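Local coordinates for Serine/threonine-protein kinase Tel1 (Chaetomium thermophilum, PDB 6SKY), which transfers phosphate from ATP to serine and threonine residues of proteins and probably acts as a sensor that starts DNA-damage checkpoint signalling, at residues A[2122-2127]-A[2175-2180]; A[2464-2469]-A[2652-2657]; A[1669-1674]-A[1802-1807]. One frame throughout, in Å; residues are numbered along the deposited sequence.

In the fold
The three contacts sample a PIKK from its helical scaffold to its kinase unit, and they follow one another along the chain: contact 3 closes before contact 1 opens, and contact 1 before contact 2. Contacts 1 and 3 each join helices of the alpha-solenoid part, with centres about 50 Å apart, whereas contact 2 sets a helix of the FAT region on the edge strand of a kinase-domain sheet. Contact 2 belongs in part to the kinase unit, yet does not touch the nucleotide: the side chain of Leu2652 is about 11 Å from the bound ATP analogue. Its centre is about 48 Å from that of contact 1 and about 58 Å from that of contact 3, and none of the three touches another.

Contact 1 (A[2122-2127]-A[2175-2180]); sequences GRYADV and HRARQE
With CG anti to the backbone N (chi1 174°), Tyr2124 sends its ring from the first turn of helix 2124-2143 toward 2175-2180, where the ring of His2175, set beside its own backbone N (chi1 -82°), comes to meet it. CD2 of the histidine lies 3.6 Å from CD1 of the tyrosine, close to the plane of the phenol ring and at its edge. The two ring planes are inclined at 41°, with centroids 5.8 Å apart, an oblique pairing. Beyond CD2, the imidazole NE2 points at the carbonyl of Gly2122 and gives a weak hydrogen bond of 3.4 Å to its O, which approaches at the imidazole edge. ND1 has a weak hydrogen bond of its own, with the O of Ile2171 in the helix behind; if both bonds are real, the imidazole would probably be doubly protonated.

The setting is the FAT domain, an alpha-solenoid array of helices; here the start of helix 2124-2143 meets the turn between helices 2154-2174 and 2178-2189. Arg2176, with positive phi, ends helix 2154-2174 in a Schellman motif, and Ala2177 then serves as N-cap of helix 2178-2189. CB of Ala2177 lies obliquely to the phenol, 4.3 Å from CE1 of Tyr2124. Farther out, the hydroxyl OH of Tyr2124 reaches the aliphatic part of Glu2180, 3.8 Å from its CG. The glutamate side chain also touches Phe2172 of helix 2154-2174.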
loop_
_atom_site.group_PDB
_atom_site.type_symbol
_atom_site.label_atom_id
_atom_site.label_comp_id
_atom_site.label_asym_id
_atom_site.label_seq_id
_atom_site.Cartn_x
_atom_site.Cartn_y
_atom_site.Cartn_z
ATOM N N GLY A 2122 17.621 6.845 16.703
ATOM C CA GLY A 2122 17.758 5.781 17.666
ATOM C C GLY A 2122 16.752 4.670 17.478
ATOM O O GLY A 2122 15.882 4.695 16.613
ATOM N N ARG A 2123 16.891 3.659 18.325
ATOM C CA ARG A 2123 16.008 2.507 18.288
ATOM C C ARG A 2123 14.593 2.923 18.656
ATOM O O ARG A 2123 14.385 3.826 19.463
ATOM C CB ARG A 2123 16.520 1.442 19.246
ATOM C CG ARG A 2123 15.918 0.091 19.054
ATOM C CD ARG A 2123 16.779 -0.950 19.713
ATOM N NE ARG A 2123 18.191 -0.708 19.447
ATOM C CZ ARG A 2123 19.148 -1.604 19.639
ATOM N NH1 ARG A 2123 20.407 -1.296 19.373
ATOM N NH2 ARG A 2123 18.845 -2.812 20.087
ATOM N N TYR A 2124 13.605 2.262 18.059
ATOM C CA TYR A 2124 12.245 2.758 18.206
ATOM C C TYR A 2124 11.634 2.429 19.558
ATOM O O TYR A 2124 10.854 3.226 20.080
ATOM C CB TYR A 2124 11.344 2.219 17.103
ATOM C CG TYR A 2124 9.904 2.595 17.316
ATOM C CD1 TYR A 2124 9.488 3.913 17.207
ATOM C CD2 TYR A 2124 8.965 1.643 17.652
ATOM C CE1 TYR A 2124 8.186 4.262 17.417
ATOM C CE2 TYR A 2124 7.659 1.984 17.862
ATOM C CZ TYR A 2124 7.274 3.292 17.741
ATOM O OH TYR A 2124 5.962 3.625 17.952
ATOM N N ALA A 2125 11.955 1.275 20.138
ATOM C CA ALA A 2125 11.380 0.924 21.432
ATOM C C ALA A 2125 11.778 1.932 22.504
ATOM O O ALA A 2125 10.930 2.429 23.258
ATOM C CB ALA A 2125 11.807 -0.486 21.822
ATOM N N ASP A 2126 13.066 2.271 22.564
ATOM C CA ASP A 2126 13.546 3.223 23.558
ATOM C C ASP A 2126 12.934 4.594 23.352
ATOM O O ASP A 2126 12.525 5.253 24.313
ATOM C CB ASP A 2126 15.066 3.318 23.495
ATOM C CG ASP A 2126 15.724 1.979 23.271
ATOM O OD1 ASP A 2126 15.060 0.945 23.489
ATOM O OD2 ASP A 2126 16.909 1.955 22.880
ATOM N N VAL A 2127 12.870 5.041 22.101
ATOM C CA VAL A 2127 12.353 6.368 21.803
ATOM C C VAL A 2127 10.882 6.458 22.164
ATOM O O VAL A 2127 10.442 7.426 22.789
ATOM C CB VAL A 2127 12.595 6.713 20.326
ATOM C CG1 VAL A 2127 11.895 7.990 19.973
ATOM C CG2 VAL A 2127 14.060 6.852 20.070
ATOM N N HIS A 2175 9.959 8.565 12.272
ATOM C CA HIS A 2175 9.958 7.114 12.395
ATOM C C HIS A 2175 8.838 6.446 11.620
ATOM O O HIS A 2175 8.720 5.221 11.683
ATOM C CB HIS A 2175 9.843 6.699 13.859
ATOM C CG HIS A 2175 11.135 6.720 14.604
ATOM N ND1 HIS A 2175 11.824 7.880 14.866
ATOM C CD2 HIS A 2175 11.861 5.722 15.152
ATOM C CE1 HIS A 2175 12.921 7.595 15.539
ATOM N NE2 HIS A 2175 12.966 6.292 15.726
ATOM N N ARG A 2176 8.008 7.214 10.917
ATOM C CA ARG A 2176 6.851 6.688 10.196
ATOM C C ARG A 2176 5.935 5.894 11.119
ATOM O O ARG A 2176 5.458 4.816 10.768
ATOM C CB ARG A 2176 7.275 5.834 9.003
ATOM C CG ARG A 2176 8.231 6.515 8.053
ATOM C CD ARG A 2176 7.582 7.692 7.378
ATOM N NE ARG A 2176 8.423 8.270 6.337
ATOM C CZ ARG A 2176 8.523 7.786 5.103
ATOM N NH1 ARG A 2176 9.308 8.382 4.217
ATOM N NH2 ARG A 2176 7.843 6.701 4.756
ATOM N N ALA A 2177 5.686 6.426 12.307
ATOM C CA ALA A 2177 4.783 5.808 13.272
ATOM C C ALA A 2177 3.442 6.516 13.157
ATOM O O ALA A 2177 3.247 7.589 13.727
ATOM C CB ALA A 2177 5.353 5.899 14.681
ATOM N N ARG A 2178 2.518 5.919 12.407
ATOM C CA ARG A 2178 1.278 6.607 12.071
ATOM C C ARG A 2178 0.368 6.724 13.279
ATOM O O ARG A 2178 -0.212 7.785 13.535
ATOM C CB ARG A 2178 0.552 5.874 10.948
ATOM C CG ARG A 2178 1.339 5.677 9.689
ATOM C CD ARG A 2178 1.968 6.957 9.234
ATOM N NE ARG A 2178 2.683 6.773 7.978
ATOM C CZ ARG A 2178 3.656 7.568 7.553
ATOM N NH1 ARG A 2178 4.248 7.329 6.395
ATOM N NH2 ARG A 2178 4.046 8.596 8.292
ATOM N N GLN A 2179 0.220 5.638 14.027
ATOM C CA GLN A 2179 -0.726 5.638 15.128
ATOM C C GLN A 2179 -0.299 6.589 16.233
ATOM O O GLN A 2179 -1.149 7.177 16.900
ATOM C CB GLN A 2179 -0.898 4.223 15.659
ATOM C CG GLN A 2179 -2.044 4.065 16.624
ATOM C CD GLN A 2179 -3.359 4.483 16.034
ATOM O OE1 GLN A 2179 -4.152 5.167 16.670
ATOM N NE2 GLN A 2179 -3.601 4.066 14.810
ATOM N N GLU A 2180 0.999 6.794 16.417
ATOM C CA GLU A 2180 1.444 7.694 17.467
ATOM C C GLU A 2180 1.234 9.150 17.093
ATOM O O GLU A 2180 0.882 9.961 17.951
ATOM C CB GLU A 2180 2.904 7.432 17.799
ATOM C CG GLU A 2180 3.144 6.103 18.453
ATOM C CD GLU A 2180 2.317 5.911 19.707
ATOM O OE1 GLU A 2180 2.029 6.908 20.401
ATOM O OE2 GLU A 2180 1.949 4.758 20.005
#

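Contact 2 (A[2464-2469]-A[2652-2657]); sequences GMYHIW and LPLTSS
Tyr2466 meets Leu2652 where the FAT region rests against the kinase domain: helix 2461-2472 lies beside strand 2651-2655, an outermost strand of the antiparallel sheet in the N-terminal lobe of this PI3-kinase-like catalytic unit. The short axes run in nearly the same direction, 29° apart, with a closest approach of 8.7 Å. Followed outward, the tyrosine first presents CB to the CD1 methyl of Leu2652, at 3.9 Å, and the same methyl stays near CG of the ring. At the next atoms, CD1 and CE1 of Tyr2466, the second methyl takes over. Leu2652 CD2 stands over one face, 4.1 Å from the ring centroid and 15° off the ring normal, a CH-pi contact displaced somewhat toward the rim. At the tip, OH of Tyr2466 is already 4.9 Å from CD2 of Leu2652. Tyr2466 thus lays its ring across the forked end of the leucine, the two side chains meeting at about a right angle. Leu2654 adds its CD2 obliquely beside the same ring, 4.4 Å from Tyr2466 CD1, while Ile2555 and Pro2558 from a loop also pack on this tyrosine.

One turn later the helix offers Trp2469. Its CG is anti to the backbone N (chi1 -169°), which swings the six-membered ring across to the strand. There the indole meets the backbone with its edge: the carbonyl O of Leu2654 lies in the ring plane, 3.5 Å from CZ3 of Trp2469. OG1 of Thr2470 has one proton to serve that oxygen and the carbonyls of Pro2653 and Tyr2466. OG1 of Thr2655 is hydrogen-bonded to Ser2658, and the CG2 methyl of Thr2655 lies obliquely to the indole, 4.1 Å from Trp2469 CZ3.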
loop_
_atom_site.group_PDB
_atom_site.type_symbol
_atom_site.label_atom_id
_atom_site.label_comp_id
_atom_site.label_asym_id
_atom_site.label_seq_id
_atom_site.Cartn_x
_atom_site.Cartn_y
_atom_site.Cartn_z
ATOM N N GLY A 2464 41.108 23.016 -4.219
ATOM C CA GLY A 2464 41.137 23.505 -5.579
ATOM C C GLY A 2464 42.511 23.587 -6.207
ATOM O O GLY A 2464 42.643 23.577 -7.436
ATOM N N MET A 2465 43.555 23.656 -5.393
ATOM C CA MET A 2465 44.844 23.972 -5.977
ATOM C C MET A 2465 45.496 22.787 -6.661
ATOM O O MET A 2465 46.287 22.988 -7.581
ATOM C CB MET A 2465 45.763 24.567 -4.926
ATOM C CG MET A 2465 46.016 26.029 -5.189
ATOM S SD MET A 2465 45.936 27.058 -3.737
ATOM C CE MET A 2465 47.201 26.284 -2.769
ATOM N N TYR A 2466 45.158 21.558 -6.283
ATOM C CA TYR A 2466 45.662 20.425 -7.045
ATOM C C TYR A 2466 44.991 20.324 -8.404
ATOM O O TYR A 2466 45.634 19.931 -9.380
ATOM C CB TYR A 2466 45.475 19.139 -6.261
ATOM C CG TYR A 2466 46.569 18.900 -5.268
ATOM C CD1 TYR A 2466 47.794 18.421 -5.674
ATOM C CD2 TYR A 2466 46.381 19.159 -3.930
ATOM C CE1 TYR A 2466 48.796 18.207 -4.777
ATOM C CE2 TYR A 2466 47.377 18.946 -3.028
ATOM C CZ TYR A 2466 48.583 18.470 -3.454
ATOM O OH TYR A 2466 49.587 18.257 -2.550
ATOM N N HIS A 2467 43.714 20.679 -8.492
ATOM C CA HIS A 2467 43.059 20.761 -9.789
ATOM C C HIS A 2467 43.712 21.813 -10.658
ATOM O O HIS A 2467 43.926 21.595 -11.854
ATOM C CB HIS A 2467 41.579 21.076 -9.617
ATOM C CG HIS A 2467 40.796 19.961 -9.011
ATOM N ND1 HIS A 2467 40.339 19.994 -7.715
ATOM C CD2 HIS A 2467 40.398 18.776 -9.519
ATOM C CE1 HIS A 2467 39.688 18.879 -7.452
ATOM N NE2 HIS A 2467 39.712 18.121 -8.530
ATOM N N ILE A 2468 44.043 22.963 -10.074
ATOM C CA ILE A 2468 44.705 24.003 -10.854
ATOM C C ILE A 2468 46.078 23.539 -11.318
ATOM O O ILE A 2468 46.458 23.748 -12.475
ATOM C CB ILE A 2468 44.789 25.308 -10.048
ATOM C CG1 ILE A 2468 43.389 25.836 -9.781
ATOM C CG2 ILE A 2468 45.604 26.328 -10.787
ATOM C CD1 ILE A 2468 42.495 25.800 -10.979
ATOM N N TRP A 2469 46.841 22.897 -10.435
ATOM C CA TRP A 2469 48.166 22.421 -10.814
ATOM C C TRP A 2469 48.080 21.412 -11.947
ATOM O O TRP A 2469 48.828 21.494 -12.923
ATOM C CB TRP A 2469 48.882 21.809 -9.610
ATOM C CG TRP A 2469 50.325 21.558 -9.875
ATOM C CD1 TRP A 2469 51.347 22.415 -9.660
ATOM C CD2 TRP A 2469 50.905 20.377 -10.432
ATOM N NE1 TRP A 2469 52.530 21.848 -10.039
ATOM C CE2 TRP A 2469 52.284 20.591 -10.518
ATOM C CE3 TRP A 2469 50.390 19.154 -10.863
ATOM C CZ2 TRP A 2469 53.151 19.636 -11.013
ATOM C CZ3 TRP A 2469 51.253 18.211 -11.355
ATOM C CH2 TRP A 2469 52.614 18.453 -11.425
ATOM N N LEU A 2652 44.209 10.985 -6.180
ATOM C CA LEU A 2652 44.660 12.318 -6.558
ATOM C C LEU A 2652 45.470 12.199 -7.834
ATOM O O LEU A 2652 46.647 11.809 -7.785
ATOM C CB LEU A 2652 45.486 12.941 -5.445
ATOM C CG LEU A 2652 46.052 14.327 -5.688
ATOM C CD1 LEU A 2652 44.932 15.312 -5.721
ATOM C CD2 LEU A 2652 46.997 14.656 -4.592
ATOM N N PRO A 2653 44.885 12.495 -8.991
ATOM C CA PRO A 2653 45.653 12.450 -10.239
ATOM C C PRO A 2653 46.552 13.671 -10.345
ATOM O O PRO A 2653 46.092 14.804 -10.207
ATOM C CB PRO A 2653 44.573 12.461 -11.323
ATOM C CG PRO A 2653 43.303 12.208 -10.614
ATOM C CD PRO A 2653 43.465 12.742 -9.252
ATOM N N LEU A 2654 47.843 13.440 -10.574
ATOM C CA LEU A 2654 48.780 14.546 -10.710
ATOM C C LEU A 2654 48.893 14.976 -12.164
ATOM O O LEU A 2654 48.691 16.145 -12.495
ATOM C CB LEU A 2654 50.150 14.151 -10.159
ATOM C CG LEU A 2654 50.273 14.101 -8.644
ATOM C CD1 LEU A 2654 51.624 13.581 -8.264
ATOM C CD2 LEU A 2654 50.057 15.470 -8.069
ATOM N N THR A 2655 49.220 14.037 -13.039
ATOM C CA THR A 2655 49.282 14.294 -14.467
ATOM C C THR A 2655 48.464 13.233 -15.181
ATOM O O THR A 2655 47.797 12.429 -14.529
ATOM C CB THR A 2655 50.729 14.293 -14.948
ATOM O OG1 THR A 2655 51.414 13.169 -14.389
ATOM C CG2 THR A 2655 51.430 15.554 -14.503
ATOM N N SER A 2656 48.499 13.208 -16.506
ATOM C CA SER A 2656 47.794 12.167 -17.242
ATOM C C SER A 2656 48.496 10.828 -17.172
ATOM O O SER A 2656 48.089 9.893 -17.862
ATOM C CB SER A 2656 47.616 12.571 -18.705
ATOM O OG SER A 2656 46.588 13.533 -18.849
ATOM N N SER A 2657 49.537 10.713 -16.357
ATOM C CA SER A 2657 50.301 9.479 -16.279
ATOM C C SER A 2657 50.697 9.111 -14.856
ATOM O O SER A 2657 51.456 8.157 -14.673
ATOM C CB SER A 2657 51.554 9.598 -17.139
ATOM O OG SER A 2657 52.227 10.815 -16.871
#

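Contact 3 (A[1669-1674]-A[1802-1807]); sequences SSEEGL and VHLVLA
Leu1804 overlaps the start of helix 1670-1684, touching Ser1670, Glu1671 and Leu1674. Its CG sits 4.0 Å from CB of Ser1670, and its two methyls spread beyond that point to different partners. CD1 meets the CD1 methyl of Leu1674 at 3.6 Å, an oblique meeting of two branched chains. CD2 instead lies against the end of Glu1671, whose OE2 is 3.7 Å away. CG and CD of the glutamate pass the same methyl, and the chain bends at chi2 (103°).

This is helix-on-helix packing in the alpha solenoid of the Tel1 chain, well away from the nucleotide site. The short axes run closer to antiparallel than parallel, 144° apart, and remain 10.4 Å apart at closest, leaving room for these side chains between them. Ser1669 is the N-cap, so the contact falls at the very start of the helix. Beside the leucine contacts, one hydrogen bond crosses. His1803, its CG anti to the backbone N (chi1 172°), directs the edge of its imidazole at Ser1670, and ND1 of His1803 is hydrogen-bonded to the serine OG, though the modelled length is too short to be taken literally. CB of Ser1670 lies in the imidazole plane as well. The buried hydroxyl has a second hydrogen-bond partner in OH of Tyr1848, from helix 1836-1849. Trp1866 meets the imidazole edge-to-face, and Leu1674 packs also on Ala1797 and Phe1800, an earlier part of helix 1793-1808.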
loop_
_atom_site.group_PDB
_atom_site.type_symbol
_atom_site.label_atom_id
_atom_site.label_comp_id
_atom_site.label_asym_id
_atom_site.label_seq_id
_atom_site.Cartn_x
_atom_site.Cartn_y
_atom_site.Cartn_z
ATOM N N SER A 1669 50.377 -15.141 28.023
ATOM C CA SER A 1669 50.401 -16.502 28.525
ATOM C C SER A 1669 49.600 -16.612 29.812
ATOM O O SER A 1669 49.273 -15.616 30.455
ATOM C CB SER A 1669 51.839 -16.957 28.763
ATOM O OG SER A 1669 52.561 -15.987 29.499
ATOM N N SER A 1670 49.287 -17.852 30.181
ATOM C CA SER A 1670 48.592 -18.101 31.434
ATOM C C SER A 1670 49.479 -17.867 32.643
ATOM O O SER A 1670 48.962 -17.580 33.725
ATOM C CB SER A 1670 48.059 -19.524 31.461
ATOM O OG SER A 1670 47.166 -19.740 30.395
ATOM N N GLU A 1671 50.799 -17.982 32.492
ATOM C CA GLU A 1671 51.685 -17.707 33.616
ATOM C C GLU A 1671 51.604 -16.249 34.030
ATOM O O GLU A 1671 51.564 -15.942 35.222
ATOM C CB GLU A 1671 53.122 -18.080 33.270
ATOM C CG GLU A 1671 53.348 -19.557 33.058
ATOM C CD GLU A 1671 53.463 -19.923 31.590
ATOM O OE1 GLU A 1671 53.163 -19.063 30.737
ATOM O OE2 GLU A 1671 53.859 -21.071 31.289
ATOM N N GLU A 1672 51.579 -15.334 33.063
ATOM C CA GLU A 1672 51.397 -13.929 33.398
ATOM C C GLU A 1672 50.039 -13.684 34.033
ATOM O O GLU A 1672 49.908 -12.843 34.925
ATOM C CB GLU A 1672 51.557 -13.063 32.157
ATOM C CG GLU A 1672 52.986 -12.780 31.781
ATOM C CD GLU A 1672 53.084 -11.890 30.568
ATOM O OE1 GLU A 1672 52.166 -11.936 29.727
ATOM O OE2 GLU A 1672 54.073 -11.135 30.453
ATOM N N GLY A 1673 49.017 -14.412 33.593
ATOM C CA GLY A 1673 47.706 -14.242 34.188
ATOM C C GLY A 1673 47.685 -14.654 35.643
ATOM O O GLY A 1673 47.155 -13.940 36.499
ATOM N N LEU A 1674 48.283 -15.804 35.947
ATOM C CA LEU A 1674 48.353 -16.246 37.334
ATOM C C LEU A 1674 49.235 -15.331 38.166
ATOM O O LEU A 1674 48.931 -15.069 39.332
ATOM C CB LEU A 1674 48.857 -17.677 37.410
ATOM C CG LEU A 1674 47.766 -18.722 37.296
ATOM C CD1 LEU A 1674 48.348 -20.068 37.559
ATOM C CD2 LEU A 1674 46.677 -18.413 38.277
ATOM N N VAL A 1802 43.518 -24.613 34.172
ATOM C CA VAL A 1802 43.170 -25.643 33.199
ATOM C C VAL A 1802 44.131 -25.608 32.021
ATOM O O VAL A 1802 44.636 -26.645 31.577
ATOM C CB VAL A 1802 41.716 -25.477 32.738
ATOM C CG1 VAL A 1802 41.447 -26.372 31.577
ATOM C CG2 VAL A 1802 40.783 -25.799 33.854
ATOM N N HIS A 1803 44.412 -24.412 31.504
ATOM C CA HIS A 1803 45.308 -24.309 30.364
ATOM C C HIS A 1803 46.716 -24.757 30.716
ATOM O O HIS A 1803 47.360 -25.447 29.927
ATOM C CB HIS A 1803 45.330 -22.886 29.829
ATOM C CG HIS A 1803 46.365 -22.660 28.776
ATOM N ND1 HIS A 1803 47.296 -21.653 28.850
ATOM C CD2 HIS A 1803 46.621 -23.324 27.628
ATOM C CE1 HIS A 1803 48.082 -21.702 27.793
ATOM N NE2 HIS A 1803 47.692 -22.707 27.034
ATOM N N LEU A 1804 47.225 -24.366 31.886
ATOM C CA LEU A 1804 48.582 -24.752 32.255
ATOM C C LEU A 1804 48.714 -26.262 32.375
ATOM O O LEU A 1804 49.697 -26.843 31.906
ATOM C CB LEU A 1804 48.987 -24.080 33.560
ATOM C CG LEU A 1804 49.456 -22.638 33.459
ATOM C CD1 LEU A 1804 49.575 -22.045 34.826
ATOM C CD2 LEU A 1804 50.784 -22.586 32.771
ATOM N N VAL A 1805 47.720 -26.920 32.963
ATOM C CA VAL A 1805 47.789 -28.371 33.094
ATOM C C VAL A 1805 47.712 -29.044 31.729
ATOM O O VAL A 1805 48.501 -29.950 31.419
ATOM C CB VAL A 1805 46.680 -28.872 34.029
ATOM C CG1 VAL A 1805 46.598 -30.368 33.978
ATOM C CG2 VAL A 1805 46.954 -28.410 35.426
ATOM N N LEU A 1806 46.750 -28.631 30.898
ATOM C CA LEU A 1806 46.593 -29.262 29.594
ATOM C C LEU A 1806 47.820 -29.044 28.727
ATOM O O LEU A 1806 48.217 -29.934 27.973
ATOM C CB LEU A 1806 45.352 -28.726 28.893
ATOM C CG LEU A 1806 43.982 -29.084 29.448
ATOM C CD1 LEU A 1806 42.930 -28.395 28.639
ATOM C CD2 LEU A 1806 43.769 -30.554 29.403
ATOM N N ALA A 1807 48.434 -27.868 28.816
ATOM C CA ALA A 1807 49.622 -27.596 28.024
ATOM C C ALA A 1807 50.825 -28.351 28.549
ATOM O O ALA A 1807 51.701 -28.733 27.768
ATOM C CB ALA A 1807 49.912 -26.101 28.011
#